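PDB 5Y1F: NAD dependent epimerase/dehydratase family from uncultured archaeon MedDCM-OCT-S05-C57, which binds NAD+ and probably catalyses the NAD+-dependent oxidation of L-threonine at its C3 hydroxyl, as a monomeric member of the epimerase/dehydratase family. Local coordinates for residues Thr25-Gln30 with Glu57-Lys62; Thr33-Ala38 with Ala235-Met240; Ile187-Lys192 with Leu323-Glu328. All coordinates share one frame; numbering follows the deposited sequence.

Contact 1 of 3, residues Thr25-Gln30 with Glu57-Lys62; sequences TGALGQ and ENYHCK. With NAD (nicotinamide-adenine-dinucleotide), chain B.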
loop_
_atom_site.group_PDB
_atom_site.type_symbol
_atom_site.label_atom_id
_atom_site.label_comp_id
_atom_site.label_asym_id
_atom_site.label_seq_id
_atom_site.Cartn_x
_atom_site.Cartn_y
_atom_site.Cartn_z
ATOM N N THR A 25 5.762 5.103 9.638
ATOM C CA THR A 25 5.026 6.322 9.290
ATOM C C THR A 25 3.711 5.932 8.593
ATOM O O THR A 25 3.540 4.791 8.141
ATOM C CB THR A 25 5.834 7.293 8.401
ATOM O OG1 THR A 25 5.787 6.746 7.078
ATOM C CG2 THR A 25 7.264 7.496 8.870
ATOM N N GLY A 26 2.758 6.841 8.586
ATOM C CA GLY A 26 1.455 6.534 8.050
ATOM C C GLY A 26 0.774 5.402 8.794
ATOM O O GLY A 26 -0.022 4.643 8.196
ATOM N N ALA A 27 1.074 5.279 10.105
ATOM C CA ALA A 27 0.714 4.098 10.852
ATOM C C ALA A 27 -0.768 3.892 11.051
ATOM O O ALA A 27 -1.146 2.735 11.303
ATOM C CB ALA A 27 1.394 4.099 12.217
ATOM N N LEU A 28 -1.573 4.914 10.894
ATOM C CA LEU A 28 -3.014 4.797 11.127
ATOM C C LEU A 28 -3.797 4.438 9.898
ATOM O O LEU A 28 -5.023 4.320 9.950
ATOM C CB LEU A 28 -3.580 6.069 11.787
ATOM C CG LEU A 28 -2.890 6.550 13.039
ATOM C CD1 LEU A 28 -3.467 7.880 13.516
ATOM C CD2 LEU A 28 -2.955 5.483 14.114
ATOM N N GLY A 29 -3.133 4.333 8.752
ATOM C CA GLY A 29 -3.803 4.073 7.486
ATOM C C GLY A 29 -4.135 2.618 7.250
ATOM O O GLY A 29 -4.034 1.740 8.144
ATOM N N GLN A 30 -4.590 2.328 6.032
ATOM C CA GLN A 30 -5.078 1.001 5.708
ATOM C C GLN A 30 -4.035 -0.060 5.936
ATOM O O GLN A 30 -4.281 -1.102 6.556
ATOM C CB GLN A 30 -5.604 0.972 4.270
ATOM C CG GLN A 30 -6.439 -0.294 3.996
ATOM C CD GLN A 30 -6.649 -0.613 2.526
ATOM O OE1 GLN A 30 -6.212 0.126 1.648
ATOM N NE2 GLN A 30 -7.307 -1.676 2.244
ATOM N N GLU A 57 -6.897 8.187 20.185
ATOM C CA GLU A 57 -7.411 7.938 21.545
ATOM C C GLU A 57 -6.935 6.590 22.101
ATOM O O GLU A 57 -6.229 6.556 23.107
ATOM C CB GLU A 57 -8.959 7.985 21.580
ATOM C CG GLU A 57 -9.612 9.380 21.593
ATOM C CD GLU A 57 -11.042 9.371 22.154
ATOM O OE1 GLU A 57 -11.931 10.152 21.685
ATOM O OE2 GLU A 57 -11.283 8.571 23.090
ATOM N N ASN A 58 -7.333 5.486 21.473
ATOM C CA ASN A 58 -7.376 4.176 22.180
ATOM C C ASN A 58 -6.427 3.095 21.644
ATOM O O ASN A 58 -6.867 2.096 21.080
ATOM C CB ASN A 58 -8.804 3.632 22.183
ATOM C CG ASN A 58 -9.683 4.317 23.208
ATOM O OD1 ASN A 58 -10.523 5.153 22.865
ATOM N ND2 ASN A 58 -9.491 3.971 24.479
ATOM N N TYR A 59 -5.131 3.258 21.898
ATOM C CA TYR A 59 -4.100 2.814 20.950
ATOM C C TYR A 59 -2.938 2.129 21.656
ATOM O O TYR A 59 -2.317 2.720 22.544
ATOM C CB TYR A 59 -3.594 4.020 20.153
ATOM C CG TYR A 59 -2.740 3.647 18.950
ATOM C CD1 TYR A 59 -3.322 3.095 17.824
ATOM C CD2 TYR A 59 -1.371 3.914 18.925
ATOM C CE1 TYR A 59 -2.569 2.792 16.701
ATOM C CE2 TYR A 59 -0.581 3.517 17.837
ATOM C CZ TYR A 59 -1.205 2.976 16.714
ATOM O OH TYR A 59 -0.501 2.573 15.592
ATOM N N HIS A 60 -2.673 0.872 21.294
ATOM C CA HIS A 60 -1.722 0.016 21.992
ATOM C C HIS A 60 -0.435 -0.112 21.165
ATOM O O HIS A 60 0.022 -1.200 20.792
ATOM C CB HIS A 60 -2.376 -1.360 22.265
ATOM C CG HIS A 60 -1.606 -2.245 23.205
ATOM N ND1 HIS A 60 -1.191 -1.843 24.460
ATOM C CD2 HIS A 60 -1.171 -3.520 23.054
ATOM C CE1 HIS A 60 -0.527 -2.830 25.037
ATOM N NE2 HIS A 60 -0.497 -3.857 24.204
ATOM N N CYS A 61 0.109 1.042 20.826
ATOM C CA CYS A 61 1.480 1.129 20.385
ATOM C C CYS A 61 1.964 2.508 20.859
ATOM O O CYS A 61 1.213 3.473 20.855
ATOM C CB CYS A 61 1.570 0.947 18.857
ATOM S SG CYS A 61 3.195 0.853 18.196
ATOM N N LYS A 62 3.219 2.611 21.212
ATOM C CA LYS A 62 3.818 3.918 21.386
ATOM C C LYS A 62 3.673 4.717 20.089
ATOM O O LYS A 62 3.880 4.171 18.963
ATOM C CB LYS A 62 5.284 3.807 21.750
ATOM C CG LYS A 62 5.960 5.145 21.987
ATOM C CD LYS A 62 7.228 4.997 22.836
ATOM C CE LYS A 62 8.391 5.877 22.364
ATOM N NZ LYS A 62 8.392 7.287 22.865
HETATM P PA NAD B . -3.650 5.553 3.772
HETATM O O1A NAD B . -4.690 4.604 4.395
HETATM O O2A NAD B . -4.175 6.865 3.151
HETATM O O5B NAD B . -2.575 5.873 4.946
HETATM C C5B NAD B . -1.652 6.928 4.780
HETATM C C4B NAD B . -1.467 7.600 6.108
HETATM O O4B NAD B . -0.589 8.697 5.800
HETATM C C3B NAD B . -2.742 8.190 6.687
HETATM O O3B NAD B . -2.954 7.634 7.964
HETATM C C2B NAD B . -2.460 9.699 6.736
HETATM O O2B NAD B . -2.940 10.385 7.907
HETATM C C1B NAD B . -0.947 9.747 6.670
HETATM N N9A NAD B . -0.489 11.048 6.141
HETATM C C8A NAD B . -1.055 11.772 5.155
HETATM N N7A NAD B . -0.430 12.940 5.012
HETATM C C5A NAD B . 0.512 12.960 5.955
HETATM C C6A NAD B . 1.528 13.935 6.370
HETATM N N6A NAD B . 1.648 15.132 5.745
HETATM N N1A NAD B . 2.357 13.593 7.352
HETATM C C2A NAD B . 2.219 12.447 7.995
HETATM N N3A NAD B . 1.334 11.504 7.671
HETATM C C4A NAD B . 0.484 11.727 6.679
HETATM O O3 NAD B . -2.742 4.826 2.673
HETATM P PN NAD B . -2.423 3.248 2.570
HETATM O O1N NAD B . -2.232 2.646 3.968
HETATM O O2N NAD B . -3.466 2.587 1.690
HETATM O O5D NAD B . -1.008 3.299 1.787
HETATM C C5D NAD B . 0.186 3.288 2.504
HETATM C C4D NAD B . 1.299 3.275 1.449
HETATM O O4D NAD B . 1.084 2.170 0.530
HETATM C C3D NAD B . 1.360 4.542 0.623
HETATM O O3D NAD B . 2.732 4.746 0.190
HETATM C C2D NAD B . 0.566 4.156 -0.639
HETATM O O2D NAD B . 0.972 4.959 -1.774
HETATM C C1D NAD B . 0.971 2.678 -0.788
HETATM N N1N NAD B . -0.019 1.908 -1.569
HETATM C C2N NAD B . -1.235 1.536 -1.066
HETATM C C3N NAD B . -2.130 0.827 -1.834
HETATM C C7N NAD B . -3.480 0.347 -1.310
HETATM O O7N NAD B . -4.223 -0.217 -2.068
HETATM N N7N NAD B . -3.788 0.513 -0.049
HETATM C C4N NAD B . -1.787 0.485 -3.132
HETATM C C5N NAD B . -0.573 0.907 -3.651
HETATM C C6N NAD B . 0.295 1.615 -2.842
HETATM O O HOH W 1 -2.050 1.670 13.626
#
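L28 lays one methyl of its fork, CD2, against the phenol of Y59, with CD2 3.8 Å from ring atom CE1; the two side chains cross obliquely. The tyrosine reaches this far because its ring carbon CG stands anti to the backbone N (chi1 -168°), which sends the ring out toward the turn. Its hydroxyl end also comes near A27, whose CB lies 4.2 Å from Y59 OH. Polar contact runs through water: one molecule, in the plane of the tyrosine ring, lies 2.7 Å from Y59 OH and donates a hydrogen bond to A27 O at 2.7 Å. The turn itself, type I from G26 to G29, belongs to the glycine-rich loop of the Rossmann fold between strand 21-25 and helix 30-43. Glycine suits position 29, since a CB there would clash with the dinucleotide. Just beyond it, Q30 N donates an almost straight bond to O1A of the NAD (2.8 Å, 166°), and Q30 OE1 accepts from the carboxamide nitrogen N7N. Tyrosine thus gives the outer side of the turn an apolar ring for leucine and a hydroxyl for water, while the NAD side offers an N-H to phosphate and an amide to carboxamide.

Contact 2 of 3, residues Thr33-Ala38 with Ala235-Met240; sequences TELVLA and ATLELM
L237 reaches across to helix 30-43 with both of its methyls. CD1 lies 4.1 Å from A38 CB, and CD2 lies 4.2 Å from L35 CD1, so the branched end of one leucine serves two residues of the facing helix a single turn apart. It gets there with CG anti to its own carbonyl carbon (chi1 -66°). A38 points its lone methyl directly toward the other helix, and a residue this small leaves room for the leucine end. L35 works differently: its chain is long enough for CD1 to come close although its CB does not head that way, and the same methyl meets T236 CG2 at 4.4 Å. No hydrogen bond joins the segments, and these long carbon-carbon distances describe a light apolar touch.

The threonine presents its methyl to the leucine while its hydroxyl is used elsewhere: T236 OG1 is hydrogen-bonded to Y183 OH and to A232 O one turn back in its own helix. A β-branched residue with one apolar and one polar arm therefore suits a buried place between a leucine and a tyrosine.

The axes of the two short segments cross at -50° and come no closer than 11.5 Å, a separation that leaves the contact to side chains. I233, one turn before L237, extends the apolar strip on helix 229-241 by touching both L35 and A38. Both helices also touch strand 83-88 of the central sheet, where Y87 meets L35, T236, L237 and M240. The side chains of A235, T236 and L239 rest on I181 of strand 178-187, so helix 229-241 reaches over two strands of the sheet, 83-88 and 178-187, with strand 125-131 between them, while its flank meets helix 30-43.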
loop_
_atom_site.group_PDB
_atom_site.type_symbol
_atom_site.label_atom_id
_atom_site.label_comp_id
_atom_site.label_asym_id
_atom_site.label_seq_id
_atom_site.Cartn_x
_atom_site.Cartn_y
_atom_site.Cartn_z
ATOM N N THR A 33 -2.390 0.084 9.901
ATOM C CA THR A 33 -3.241 -0.542 10.917
ATOM C C THR A 33 -2.851 -1.999 11.131
ATOM O O THR A 33 -2.803 -2.502 12.273
ATOM C CB THR A 33 -4.740 -0.383 10.516
ATOM O OG1 THR A 33 -5.104 1.011 10.631
ATOM C CG2 THR A 33 -5.666 -1.232 11.426
ATOM N N GLU A 34 -2.539 -2.686 10.055
ATOM C CA GLU A 34 -2.206 -4.094 10.106
ATOM C C GLU A 34 -0.717 -4.343 10.181
ATOM O O GLU A 34 -0.286 -5.323 10.823
ATOM C CB GLU A 34 -2.854 -4.818 8.948
ATOM C CG GLU A 34 -4.384 -4.537 8.998
ATOM C CD GLU A 34 -5.246 -5.555 8.338
ATOM O OE1 GLU A 34 -6.192 -5.160 7.654
ATOM O OE2 GLU A 34 -5.037 -6.756 8.588
ATOM N N LEU A 35 0.097 -3.493 9.557
ATOM C CA LEU A 35 1.522 -3.678 9.606
ATOM C C LEU A 35 2.107 -3.463 10.992
ATOM O O LEU A 35 2.977 -4.230 11.420
ATOM C CB LEU A 35 2.236 -2.723 8.664
ATOM C CG LEU A 35 3.744 -2.924 8.557
ATOM C CD1 LEU A 35 4.120 -4.244 7.969
ATOM C CD2 LEU A 35 4.349 -1.793 7.734
ATOM N N VAL A 36 1.594 -2.486 11.737
ATOM C CA VAL A 36 2.045 -2.287 13.114
ATOM C C VAL A 36 1.856 -3.563 13.935
ATOM O O VAL A 36 2.796 -4.002 14.629
ATOM C CB VAL A 36 1.358 -1.092 13.761
ATOM C CG1 VAL A 36 1.628 -1.057 15.241
ATOM C CG2 VAL A 36 1.817 0.189 13.101
ATOM N N LEU A 37 0.687 -4.186 13.833
ATOM C CA LEU A 37 0.449 -5.434 14.536
ATOM C C LEU A 37 1.401 -6.512 14.114
ATOM O O LEU A 37 1.967 -7.223 14.988
ATOM C CB LEU A 37 -0.992 -5.905 14.311
ATOM C CG LEU A 37 -1.367 -7.252 14.963
ATOM C CD1 LEU A 37 -1.123 -7.225 16.466
ATOM C CD2 LEU A 37 -2.799 -7.652 14.622
ATOM N N ALA A 38 1.607 -6.708 12.823
ATOM C CA ALA A 38 2.478 -7.751 12.365
ATOM C C ALA A 38 3.906 -7.518 12.866
ATOM O O ALA A 38 4.603 -8.479 13.221
ATOM C CB ALA A 38 2.443 -7.843 10.856
ATOM N N ALA A 235 4.160 -10.116 2.226
ATOM C CA ALA A 235 5.088 -9.785 1.191
ATOM C C ALA A 235 6.074 -8.744 1.676
ATOM O O ALA A 235 7.292 -8.832 1.416
ATOM C CB ALA A 235 4.361 -9.273 -0.058
ATOM N N THR A 236 5.569 -7.755 2.385
ATOM C CA THR A 236 6.372 -6.649 2.877
ATOM C C THR A 236 7.454 -7.173 3.834
ATOM O O THR A 236 8.637 -6.820 3.733
ATOM C CB THR A 236 5.465 -5.631 3.565
ATOM O OG1 THR A 236 4.512 -5.127 2.586
ATOM C CG2 THR A 236 6.252 -4.469 4.108
ATOM N N LEU A 237 7.034 -8.019 4.780
ATOM C CA LEU A 237 7.968 -8.604 5.744
ATOM C C LEU A 237 8.950 -9.550 5.098
ATOM O O LEU A 237 10.150 -9.528 5.449
ATOM C CB LEU A 237 7.202 -9.321 6.853
ATOM C CG LEU A 237 6.368 -8.406 7.732
ATOM C CD1 LEU A 237 5.729 -9.227 8.849
ATOM C CD2 LEU A 237 7.124 -7.215 8.290
ATOM N N GLU A 238 8.500 -10.361 4.159
ATOM C CA GLU A 238 9.405 -11.270 3.478
ATOM C C GLU A 238 10.446 -10.508 2.669
ATOM O O GLU A 238 11.652 -10.849 2.692
ATOM C CB GLU A 238 8.650 -12.225 2.559
ATOM C CG GLU A 238 7.887 -13.283 3.311
ATOM C CD GLU A 238 7.099 -14.199 2.411
ATOM O OE1 GLU A 238 7.113 -14.025 1.186
ATOM O OE2 GLU A 238 6.356 -15.038 2.965
ATOM N N LEU A 239 10.034 -9.466 1.947
ATOM C CA LEU A 239 10.992 -8.681 1.196
ATOM C C LEU A 239 12.016 -8.047 2.139
ATOM O O LEU A 239 13.209 -8.073 1.886
ATOM C CB LEU A 239 10.265 -7.586 0.397
ATOM C CG LEU A 239 11.196 -6.560 -0.291
ATOM C CD1 LEU A 239 12.220 -7.247 -1.176
ATOM C CD2 LEU A 239 10.330 -5.575 -1.101
ATOM N N MET A 240 11.551 -7.496 3.239
ATOM C CA MET A 240 12.472 -6.877 4.189
ATOM C C MET A 240 13.442 -7.839 4.820
ATOM O O MET A 240 14.550 -7.424 5.194
ATOM C CB MET A 240 11.687 -6.096 5.227
ATOM C CG MET A 240 11.076 -4.807 4.669
ATOM S SD MET A 240 12.272 -3.548 4.197
ATOM C CE MET A 240 12.635 -2.800 5.768
#

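Contact 3 of 3, residues Ile187-Lys192 with Leu323-Glu328; sequences ISWKHK and LRRLNE
The loop that leaves strand 178-187 of the Rossmann-type sheet here meets the last turn of the C-terminal helix 312-326, with W189 as the residue through which the two join. The W189 side chain touches three residues of the helix end. W189 CB packs on the branch point of L323, 4.2 Å from L323 CG, while the six-membered ring reaches L326, whose CD2 lies 3.7 Å from W189 CE3. Farther out, W189 CH2 sits at the edge of the R325 guanidinium, in its plane and 3.6 Å from R325 NH2; the two planes stand 74° apart, far from a parallel stack. R325 NH2 is hydrogen-bonded to N322 OD1, consistent with holding the guanidinium beside the ring. The indole takes the crowded position, CG between the backbone N and the carbonyl carbon (chi1 59°), and within its own loop K190 CG lies over one of its faces, toward the rim. Leucine suits the buried position 323, whereas R325, at the exposed edge, can touch the ring and keep its polar end bonded. With the W189 indole cut back to the methyl of an alanine, L326 and the R325 guanidinium would probably lose their aromatic partner, opening a gap between loop and helix. The helix itself closes on N327, whose ND2 and backbone N grip L323 O from opposite faces of its carbonyl plane, ND2 at 2.8 Å.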
loop_
_atom_site.group_PDB
_atom_site.type_symbol
_atom_site.label_atom_id
_atom_site.label_comp_id
_atom_site.label_asym_id
_atom_site.label_seq_id
_atom_site.Cartn_x
_atom_site.Cartn_y
_atom_site.Cartn_z
ATOM N N ILE A 187 -7.108 -4.978 -0.224
ATOM C CA ILE A 187 -8.438 -5.173 0.346
ATOM C C ILE A 187 -8.293 -5.647 1.779
ATOM O O ILE A 187 -7.494 -6.532 2.073
ATOM C CB ILE A 187 -9.201 -6.230 -0.473
ATOM C CG1 ILE A 187 -9.441 -5.699 -1.900
ATOM C CG2 ILE A 187 -10.501 -6.623 0.168
ATOM C CD1 ILE A 187 -9.847 -6.751 -2.923
ATOM N N SER A 188 -9.014 -5.004 2.691
ATOM C CA SER A 188 -8.960 -5.328 4.100
ATOM C C SER A 188 -10.288 -4.940 4.726
ATOM O O SER A 188 -11.019 -4.122 4.159
ATOM C CB SER A 188 -7.825 -4.562 4.782
ATOM O OG SER A 188 -8.102 -3.164 4.763
ATOM N N TRP A 189 -10.528 -5.488 5.920
ATOM C CA TRP A 189 -11.728 -5.133 6.720
ATOM C C TRP A 189 -11.397 -4.382 7.964
ATOM O O TRP A 189 -12.307 -3.769 8.536
ATOM C CB TRP A 189 -12.563 -6.351 7.025
ATOM C CG TRP A 189 -11.816 -7.417 7.787
ATOM C CD1 TRP A 189 -11.104 -8.433 7.292
ATOM C CD2 TRP A 189 -11.655 -7.458 9.204
ATOM N NE1 TRP A 189 -10.502 -9.134 8.299
ATOM C CE2 TRP A 189 -10.794 -8.520 9.487
ATOM C CE3 TRP A 189 -12.139 -6.669 10.251
ATOM C CZ2 TRP A 189 -10.453 -8.884 10.815
ATOM C CZ3 TRP A 189 -11.775 -6.998 11.560
ATOM C CH2 TRP A 189 -10.932 -8.094 11.815
ATOM N N LYS A 190 -10.174 -4.363 8.425
ATOM C CA LYS A 190 -9.861 -3.704 9.710
ATOM C C LYS A 190 -9.874 -2.196 9.683
ATOM O O LYS A 190 -9.972 -1.556 10.720
ATOM C CB LYS A 190 -8.520 -4.130 10.248
ATOM C CG LYS A 190 -8.519 -5.528 10.820
ATOM C CD LYS A 190 -7.205 -5.797 11.527
ATOM C CE LYS A 190 -7.293 -7.070 12.329
ATOM N NZ LYS A 190 -5.972 -7.354 12.959
ATOM N N HIS A 191 -9.790 -1.599 8.505
ATOM C CA HIS A 191 -9.835 -0.159 8.344
ATOM C C HIS A 191 -11.043 0.222 7.486
ATOM O O HIS A 191 -11.387 -0.496 6.534
ATOM C CB HIS A 191 -8.534 0.228 7.661
ATOM C CG HIS A 191 -8.294 1.700 7.642
ATOM N ND1 HIS A 191 -7.627 2.372 8.632
ATOM C CD2 HIS A 191 -8.475 2.590 6.646
ATOM C CE1 HIS A 191 -7.504 3.644 8.292
ATOM N NE2 HIS A 191 -7.957 3.789 7.067
ATOM N N LYS A 192 -11.729 1.291 7.856
ATOM C CA LYS A 192 -12.824 1.784 7.036
ATOM C C LYS A 192 -12.296 2.231 5.682
ATOM O O LYS A 192 -11.168 2.787 5.572
ATOM C CB LYS A 192 -13.576 2.958 7.700
ATOM C CG LYS A 192 -14.209 2.677 9.056
ATOM C CD LYS A 192 -15.187 1.531 8.988
ATOM C CE LYS A 192 -16.573 1.958 8.517
ATOM N NZ LYS A 192 -17.621 0.930 8.834
ATOM N N LEU A 323 -16.857 -8.945 8.790
ATOM C CA LEU A 323 -17.827 -7.882 8.640
ATOM C C LEU A 323 -19.187 -8.231 9.210
ATOM O O LEU A 323 -19.830 -7.373 9.828
ATOM C CB LEU A 323 -17.924 -7.413 7.182
ATOM C CG LEU A 323 -16.717 -6.657 6.661
ATOM C CD1 LEU A 323 -16.792 -6.553 5.156
ATOM C CD2 LEU A 323 -16.597 -5.262 7.262
ATOM N N ARG A 324 -19.562 -9.485 9.104
ATOM C CA ARG A 324 -20.818 -9.896 9.713
ATOM C C ARG A 324 -20.681 -9.746 11.237
ATOM O O ARG A 324 -21.639 -9.346 11.917
ATOM C CB ARG A 324 -21.166 -11.324 9.341
ATOM C CG ARG A 324 -21.795 -11.507 7.960
ATOM C CD ARG A 324 -22.389 -12.888 7.755
ATOM N NE ARG A 324 -21.468 -13.975 8.054
ATOM C CZ ARG A 324 -21.470 -15.161 7.446
ATOM N NH1 ARG A 324 -22.347 -15.433 6.484
ATOM N NH2 ARG A 324 -20.557 -16.071 7.773
ATOM N N ARG A 325 -19.549 -10.127 11.796
ATOM C CA ARG A 325 -19.337 -10.038 13.236
ATOM C C ARG A 325 -19.481 -8.597 13.655
ATOM O O ARG A 325 -20.161 -8.286 14.639
ATOM C CB ARG A 325 -17.976 -10.597 13.591
ATOM C CG ARG A 325 -17.634 -10.382 15.049
ATOM C CD ARG A 325 -16.350 -11.095 15.411
ATOM N NE ARG A 325 -15.189 -10.647 14.629
ATOM C CZ ARG A 325 -14.673 -9.457 14.714
ATOM N NH1 ARG A 325 -15.010 -8.612 15.657
ATOM N NH2 ARG A 325 -13.686 -9.103 13.899
ATOM N N LEU A 326 -18.802 -7.701 12.956
ATOM C CA LEU A 326 -18.857 -6.291 13.279
ATOM C C LEU A 326 -20.256 -5.701 13.155
ATOM O O LEU A 326 -20.534 -4.652 13.766
ATOM C CB LEU A 326 -17.942 -5.522 12.336
ATOM C CG LEU A 326 -16.459 -5.284 12.644
ATOM C CD1 LEU A 326 -16.073 -5.515 14.102
ATOM C CD2 LEU A 326 -15.512 -5.968 11.683
ATOM N N ASN A 327 -21.099 -6.323 12.335
ATOM C CA ASN A 327 -22.491 -5.853 12.150
ATOM C C ASN A 327 -23.523 -6.530 13.050
ATOM O O ASN A 327 -24.737 -6.310 12.923
ATOM C CB ASN A 327 -22.890 -6.015 10.682
ATOM C CG ASN A 327 -22.400 -4.861 9.843
ATOM O OD1 ASN A 327 -22.952 -3.765 9.939
ATOM N ND2 ASN A 327 -21.239 -5.029 9.214
ATOM N N GLU A 328 -23.052 -7.382 13.945
ATOM C CA GLU A 328 -23.936 -7.949 14.961
ATOM C C GLU A 328 -24.515 -6.838 15.845
ATOM O O GLU A 328 -25.690 -6.893 16.206
ATOM C CB GLU A 328 -23.183 -8.956 15.817
ATOM C CG GLU A 328 -22.931 -10.285 15.136
ATOM C CD GLU A 328 -21.893 -11.126 15.878
ATOM O OE1 GLU A 328 -21.674 -10.896 17.093
ATOM O OE2 GLU A 328 -21.390 -12.084 15.282
#

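How the contacts relate
Contacts 1 and 2 share helix 30-43: contact 1 includes the glycine-rich turn leading into it, contact 2 its flank against helix 229-241, and V36 faces back to A27, C61 and Y59. Contact 2 lies deepest and is purely apolar, as suits helices packed on the central sheet. Contact 1, partly buried, combines a leucine-tyrosine touch with water on one side and NAD on the other. Contact 3, farthest from the chain's centre, is nearer the surface and sets an indole among leucines and an arginine. The 187-192 loop ties it to the others: S188 OG is hydrogen-bonded to Q30 NE2, and E34 packs on S188 and K190.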